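Transcriptional regulator (NtrC family) (Aquifex aeolicus, PDB 3DZD) probably activates transcription by sigma54 RNA polymerase, as an NtrC-family response regulator whose AAA+ ATPase domain binds ADP in this inactive state. Local coordinates at residues Glu219-Gly224 against Val262-Ile267; Lys321-Asn326 against Arg356-Cys361. All coordinates share one frame; numbering follows the deposited sequence.

Contact 1. Residues Glu219-Gly224 against Val262-Ile267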
loop_
_atom_site.group_PDB
_atom_site.type_symbol
_atom_site.label_atom_id
_atom_site.label_comp_id
_atom_site.label_asym_id
_atom_site.label_seq_id
_atom_site.Cartn_x
_atom_site.Cartn_y
_atom_site.Cartn_z
ATOM N N GLU A 219 0.361 0.949 16.442
ATOM C CA GLU A 219 -0.887 0.371 15.971
ATOM C C GLU A 219 -0.865 0.015 14.483
ATOM O O GLU A 219 -1.458 -0.981 14.067
ATOM C CB GLU A 219 -2.010 1.365 16.246
ATOM C CG GLU A 219 -3.388 0.886 15.898
ATOM C CD GLU A 219 -4.442 1.867 16.361
ATOM O OE1 GLU A 219 -4.062 2.871 17.004
ATOM O OE2 GLU A 219 -5.641 1.636 16.088
ATOM N N LEU A 220 -0.190 0.835 13.684
ATOM C CA LEU A 220 -0.120 0.605 12.241
ATOM C C LEU A 220 0.718 -0.627 11.915
ATOM O O LEU A 220 0.650 -1.166 10.811
ATOM C CB LEU A 220 0.464 1.828 11.531
ATOM C CG LEU A 220 -0.446 3.056 11.445
ATOM C CD1 LEU A 220 0.363 4.326 11.265
ATOM C CD2 LEU A 220 -1.445 2.897 10.322
ATOM N N ALA A 221 1.507 -1.073 12.886
ATOM C CA ALA A 221 2.416 -2.192 12.670
ATOM C C ALA A 221 1.824 -3.516 13.138
ATOM O O ALA A 221 2.479 -4.550 13.076
ATOM C CB ALA A 221 3.745 -1.927 13.354
ATOM N N ASP A 222 0.579 -3.474 13.603
ATOM C CA ASP A 222 -0.121 -4.670 14.055
ATOM C C ASP A 222 0.069 -5.828 13.083
ATOM O O ASP A 222 -0.153 -5.695 11.877
ATOM C CB ASP A 222 -1.611 -4.375 14.236
ATOM C CG ASP A 222 -2.309 -5.387 15.144
ATOM O OD1 ASP A 222 -1.626 -6.128 15.890
ATOM O OD2 ASP A 222 -3.553 -5.427 15.113
ATOM N N GLN A 223 0.499 -6.959 13.625
ATOM C CA GLN A 223 0.793 -8.164 12.846
ATOM C C GLN A 223 1.868 -7.957 11.783
ATOM O O GLN A 223 2.045 -8.792 10.901
ATOM C CB GLN A 223 -0.475 -8.741 12.219
ATOM C CG GLN A 223 -1.561 -9.072 13.237
ATOM C CD GLN A 223 -2.600 -10.034 12.687
ATOM O OE1 GLN A 223 -2.335 -11.230 12.527
ATOM N NE2 GLN A 223 -3.789 -9.518 12.397
ATOM N N GLY A 224 2.590 -6.846 11.881
ATOM C CA GLY A 224 3.701 -6.577 10.993
ATOM C C GLY A 224 4.999 -6.307 11.734
ATOM O O GLY A 224 5.262 -6.857 12.802
ATOM N N VAL A 262 -1.180 -4.656 20.833
ATOM C CA VAL A 262 -0.507 -4.810 19.550
ATOM C C VAL A 262 0.305 -6.084 19.447
ATOM O O VAL A 262 0.648 -6.722 20.441
ATOM C CB VAL A 262 0.399 -3.617 19.189
ATOM C CG1 VAL A 262 -0.136 -2.897 17.949
ATOM C CG2 VAL A 262 0.553 -2.677 20.373
ATOM N N ASP A 263 0.598 -6.454 18.215
ATOM C CA ASP A 263 1.406 -7.621 17.955
ATOM C C ASP A 263 2.420 -7.211 16.901
ATOM O O ASP A 263 2.138 -7.253 15.709
ATOM C CB ASP A 263 0.520 -8.767 17.470
ATOM C CG ASP A 263 1.312 -9.919 16.893
ATOM O OD1 ASP A 263 2.223 -10.443 17.573
ATOM O OD2 ASP A 263 1.008 -10.309 15.747
ATOM N N ILE A 264 3.592 -6.779 17.346
ATOM C CA ILE A 264 4.605 -6.284 16.431
ATOM C C ILE A 264 5.915 -7.013 16.620
ATOM O O ILE A 264 6.281 -7.379 17.730
ATOM C CB ILE A 264 4.865 -4.791 16.647
ATOM C CG1 ILE A 264 5.123 -4.515 18.126
ATOM C CG2 ILE A 264 3.686 -3.962 16.158
ATOM C CD1 ILE A 264 4.836 -3.089 18.532
ATOM N N ARG A 265 6.609 -7.237 15.516
ATOM C CA ARG A 265 8.002 -7.645 15.559
ATOM C C ARG A 265 8.826 -6.370 15.454
ATOM O O ARG A 265 8.680 -5.601 14.506
ATOM C CB ARG A 265 8.315 -8.588 14.405
ATOM C CG ARG A 265 9.471 -9.517 14.666
ATOM C CD ARG A 265 10.808 -8.861 14.334
ATOM N NE ARG A 265 11.901 -9.782 14.631
ATOM C CZ ARG A 265 12.229 -10.816 13.863
ATOM N NH1 ARG A 265 11.548 -11.054 12.747
ATOM N NH2 ARG A 265 13.226 -11.615 14.216
ATOM N N VAL A 266 9.675 -6.138 16.444
ATOM C CA VAL A 266 10.434 -4.903 16.524
ATOM C C VAL A 266 11.829 -5.050 15.944
ATOM O O VAL A 266 12.611 -5.901 16.378
ATOM C CB VAL A 266 10.565 -4.435 17.975
ATOM C CG1 VAL A 266 11.403 -3.166 18.043
ATOM C CG2 VAL A 266 9.183 -4.218 18.575
ATOM N N ILE A 267 12.133 -4.218 14.954
ATOM C CA ILE A 267 13.488 -4.151 14.419
ATOM C C ILE A 267 14.021 -2.746 14.641
ATOM O O ILE A 267 13.337 -1.763 14.338
ATOM C CB ILE A 267 13.555 -4.495 12.916
ATOM C CG1 ILE A 267 12.965 -5.889 12.664
ATOM C CG2 ILE A 267 14.995 -4.411 12.424
ATOM C CD1 ILE A 267 13.034 -6.338 11.215
#

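Contact 2. Residues Lys321-Asn326 against Arg356-Cys361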
loop_
_atom_site.group_PDB
_atom_site.type_symbol
_atom_site.label_atom_id
_atom_site.label_comp_id
_atom_site.label_asym_id
_atom_site.label_seq_id
_atom_site.Cartn_x
_atom_site.Cartn_y
_atom_site.Cartn_z
ATOM N N LYS A 321 19.005 4.068 -17.027
ATOM C CA LYS A 321 17.773 3.552 -17.591
ATOM C C LYS A 321 16.637 4.518 -17.272
ATOM O O LYS A 321 15.826 4.860 -18.137
ATOM C CB LYS A 321 17.467 2.166 -17.011
ATOM C CG LYS A 321 16.687 1.235 -17.936
ATOM C CD LYS A 321 17.576 0.650 -19.028
ATOM C CE LYS A 321 16.813 -0.322 -19.935
ATOM N NZ LYS A 321 15.961 0.358 -20.956
ATOM N N GLU A 322 16.601 4.972 -16.026
ATOM C CA GLU A 322 15.476 5.754 -15.527
ATOM C C GLU A 322 15.485 7.223 -15.968
ATOM O O GLU A 322 14.433 7.840 -16.087
ATOM C CB GLU A 322 15.400 5.651 -14.007
ATOM C CG GLU A 322 14.346 6.525 -13.377
ATOM C CD GLU A 322 14.453 6.545 -11.861
ATOM O OE1 GLU A 322 13.729 7.347 -11.224
ATOM O OE2 GLU A 322 15.268 5.760 -11.311
ATOM N N TYR A 323 16.668 7.775 -16.210
ATOM C CA TYR A 323 16.784 9.153 -16.688
ATOM C C TYR A 323 17.132 9.187 -18.180
ATOM O O TYR A 323 17.764 10.133 -18.667
ATOM C CB TYR A 323 17.843 9.932 -15.888
ATOM C CG TYR A 323 17.631 9.932 -14.388
ATOM C CD1 TYR A 323 16.397 9.609 -13.845
ATOM C CD2 TYR A 323 18.660 10.290 -13.519
ATOM C CE1 TYR A 323 16.190 9.608 -12.481
ATOM C CE2 TYR A 323 18.465 10.295 -12.139
ATOM C CZ TYR A 323 17.226 9.945 -11.628
ATOM O OH TYR A 323 17.000 9.948 -10.268
ATOM N N LYS A 324 16.729 8.138 -18.892
ATOM C CA LYS A 324 17.000 8.012 -20.319
ATOM C C LYS A 324 18.393 8.496 -20.719
ATOM O O LYS A 324 18.518 9.310 -21.624
ATOM C CB LYS A 324 15.946 8.777 -21.133
ATOM C CG LYS A 324 14.495 8.486 -20.739
ATOM C CD LYS A 324 13.516 9.386 -21.486
ATOM C CE LYS A 324 13.725 9.297 -22.997
ATOM N NZ LYS A 324 12.800 10.183 -23.774
ATOM N N LYS A 325 19.436 8.007 -20.061
ATOM C CA LYS A 325 20.792 8.381 -20.466
ATOM C C LYS A 325 21.519 7.219 -21.143
ATOM O O LYS A 325 21.105 6.067 -21.032
ATOM C CB LYS A 325 21.609 8.929 -19.287
ATOM C CG LYS A 325 21.018 10.170 -18.616
ATOM C CD LYS A 325 20.647 11.241 -19.634
ATOM C CE LYS A 325 20.353 12.578 -18.967
ATOM N NZ LYS A 325 21.630 13.255 -18.604
ATOM N N ASN A 326 22.599 7.528 -21.848
ATOM C CA ASN A 326 23.318 6.510 -22.598
ATOM C C ASN A 326 24.741 6.314 -22.079
ATOM O O ASN A 326 25.709 6.378 -22.837
ATOM C CB ASN A 326 23.321 6.854 -24.090
ATOM C CG ASN A 326 23.673 5.663 -24.970
ATOM O OD1 ASN A 326 24.127 4.623 -24.484
ATOM N ND2 ASN A 326 23.467 5.814 -26.274
ATOM N N ARG A 356 24.352 11.675 -9.580
ATOM C CA ARG A 356 24.862 12.946 -10.048
ATOM C C ARG A 356 25.538 12.728 -11.394
ATOM O O ARG A 356 25.220 13.390 -12.374
ATOM C CB ARG A 356 25.855 13.499 -9.032
ATOM C CG ARG A 356 26.674 14.665 -9.520
ATOM C CD ARG A 356 25.995 15.986 -9.234
ATOM N NE ARG A 356 26.915 17.094 -9.500
ATOM C CZ ARG A 356 26.540 18.323 -9.839
ATOM N NH1 ARG A 356 25.251 18.627 -9.966
ATOM N NH2 ARG A 356 27.463 19.248 -10.061
ATOM N N ALA A 357 26.458 11.772 -11.433
ATOM C CA ALA A 357 27.177 11.448 -12.654
ATOM C C ALA A 357 26.243 11.267 -13.853
ATOM O O ALA A 357 26.539 11.736 -14.941
ATOM C CB ALA A 357 28.014 10.199 -12.444
ATOM N N VAL A 358 25.122 10.585 -13.633
ATOM C CA VAL A 358 24.178 10.249 -14.687
ATOM C C VAL A 358 23.360 11.462 -15.121
ATOM O O VAL A 358 23.032 11.619 -16.299
ATOM C CB VAL A 358 23.216 9.133 -14.227
ATOM C CG1 VAL A 358 22.175 8.837 -15.302
ATOM C CG2 VAL A 358 23.994 7.870 -13.876
ATOM N N ILE A 359 23.024 12.311 -14.155
ATOM C CA ILE A 359 22.275 13.532 -14.424
ATOM C C ILE A 359 23.045 14.462 -15.375
ATOM O O ILE A 359 22.455 15.116 -16.231
ATOM C CB ILE A 359 21.890 14.245 -13.104
ATOM C CG1 ILE A 359 20.673 13.553 -12.476
ATOM C CG2 ILE A 359 21.612 15.716 -13.349
ATOM C CD1 ILE A 359 20.415 13.900 -11.010
ATOM N N LEU A 360 24.366 14.484 -15.232
ATOM C CA LEU A 360 25.250 15.240 -16.111
ATOM C C LEU A 360 25.900 14.330 -17.149
ATOM O O LEU A 360 27.055 14.531 -17.513
ATOM C CB LEU A 360 26.374 15.859 -15.273
ATOM C CG LEU A 360 25.950 16.422 -13.913
ATOM C CD1 LEU A 360 27.150 17.002 -13.130
ATOM C CD2 LEU A 360 24.846 17.470 -14.099
ATOM N N CYS A 361 25.175 13.332 -17.624
ATOM C CA CYS A 361 25.808 12.228 -18.337
ATOM C C CYS A 361 26.402 12.540 -19.711
ATOM O O CYS A 361 26.164 13.600 -20.286
ATOM C CB CYS A 361 24.829 11.069 -18.473
ATOM S SG CYS A 361 25.646 9.511 -18.791
#

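Contact 1. Residues Glu219-Gly224 against Val262-Ile267
Asp222 turns its CG anti to the backbone N (chi1 -160°), which carries OD1 to the backbone of Asp263; there Asp263 N gives Asp222 OD1 a weak, bent hydrogen bond of 3.2 Å. Asp263 has the same kind of first torsion (chi1 167°), and its carboxylate lies beside Gln223, with OD2 3.6 Å from Gln223 CA. The two carboxylate planes stand almost perpendicular, and the acids do not pair: Asp263 forms salt bridges with Lys152 and Arg178, while Asp222 OD2 makes a weak hydrogen bond to Tyr119 of the second subunit.

The backbones are joined by two further bonds. Gln223 N donates to Asp263 O at 2.7 Å, tilted a little from the carbonyl plane. Arg265 N points almost straight at Gly224 O (3.1 Å, N-H...O angle 179°) and lies in the plane of that carbonyl. Ala221 to Gly224 form a type II beta turn, closed by Gly224 N to Ala221 O, which leads from helix 217-220 into strand 225-229. That strand runs parallel to and next to strand 265-270 in the five-stranded sheet of the P-loop ATPase domain, and the Arg265 bond begins the pairing that continues from Arg265 and Ile267 to Leu226.

Apolar contact is slight. The CG2 methyl of Ile264 sits 3.5 Å from Ala221 CB and also touches Ala221 O, while Val262 CG1 rests 3.9 Å from Glu219 CA.

Gly224 O also accepts from Arg178 NE, so one arginine reaches both this carbonyl and Asp263; its positive charge, with that of Lys152, probably offsets the charge of Asp263, whose OD2 lies 4.9 Å from Asp222 OD1, where the two strands begin to pair.

Contact 2. Residues Lys321-Asn326 against Arg356-Cys361
Polar contacts centre on Lys325, whose chain bends about CB-CG and again about CD-CE to bring NZ over the last turn of helix 346-359. NZ donates to Ile359 O at 3.1 Å, from well above the carbonyl plane instead of along a lone pair; a second bond, to Val358 O, is less certain because the position of that oxygen is doubtful. The ammonium group would probably interact favourably with the partial negative charge at the helix C terminus. An alanine here removes that group, and is likely to leave Ile359 O without this donor and the helix end without the nearby positive charge.

Each segment spans the C-terminal end of an AAA+ lid helix, 307-322 or 346-359, and the turn after it, and the disulfide from Cys361 to Cys327 joins the same two chain regions covalently.

Apolar contacts lie alongside. Lys325 CG passes 3.8 Å from Val358 CG1, and Lys325 CB approaches Cys361 SG at 4.1 Å. Tyr323 meets Ile359 CG1 obliquely through its CD2-CE2 side, with CE2 4.0 Å away. The phenol OH bonds to Glu355 one turn back along the helix, and Arg348 of the second subunit makes a cation-pi contact with the ring.

How the contacts relate
From the N terminus the chain passes through the receiver domain before the sigma-54 interaction domain, which holds contact 1, and the lid, which holds contact 2. Contact 1 closes a loop of 37 residues, containing helix 236-248, and ties the entry to strand 225-229 to the start of its sheet neighbour 265-270. After that loop has closed, the chain completes the sheet with strand 294-297 and enters the lid. There contact 2 closes a second loop, of 29 residues, bringing together the ends of helices 307-322 and 346-359. The loops follow in series, neither nested nor crossing. The centres of the two contacts lie about 39 Å apart, and the contacts do not touch, though both reach the second subunit.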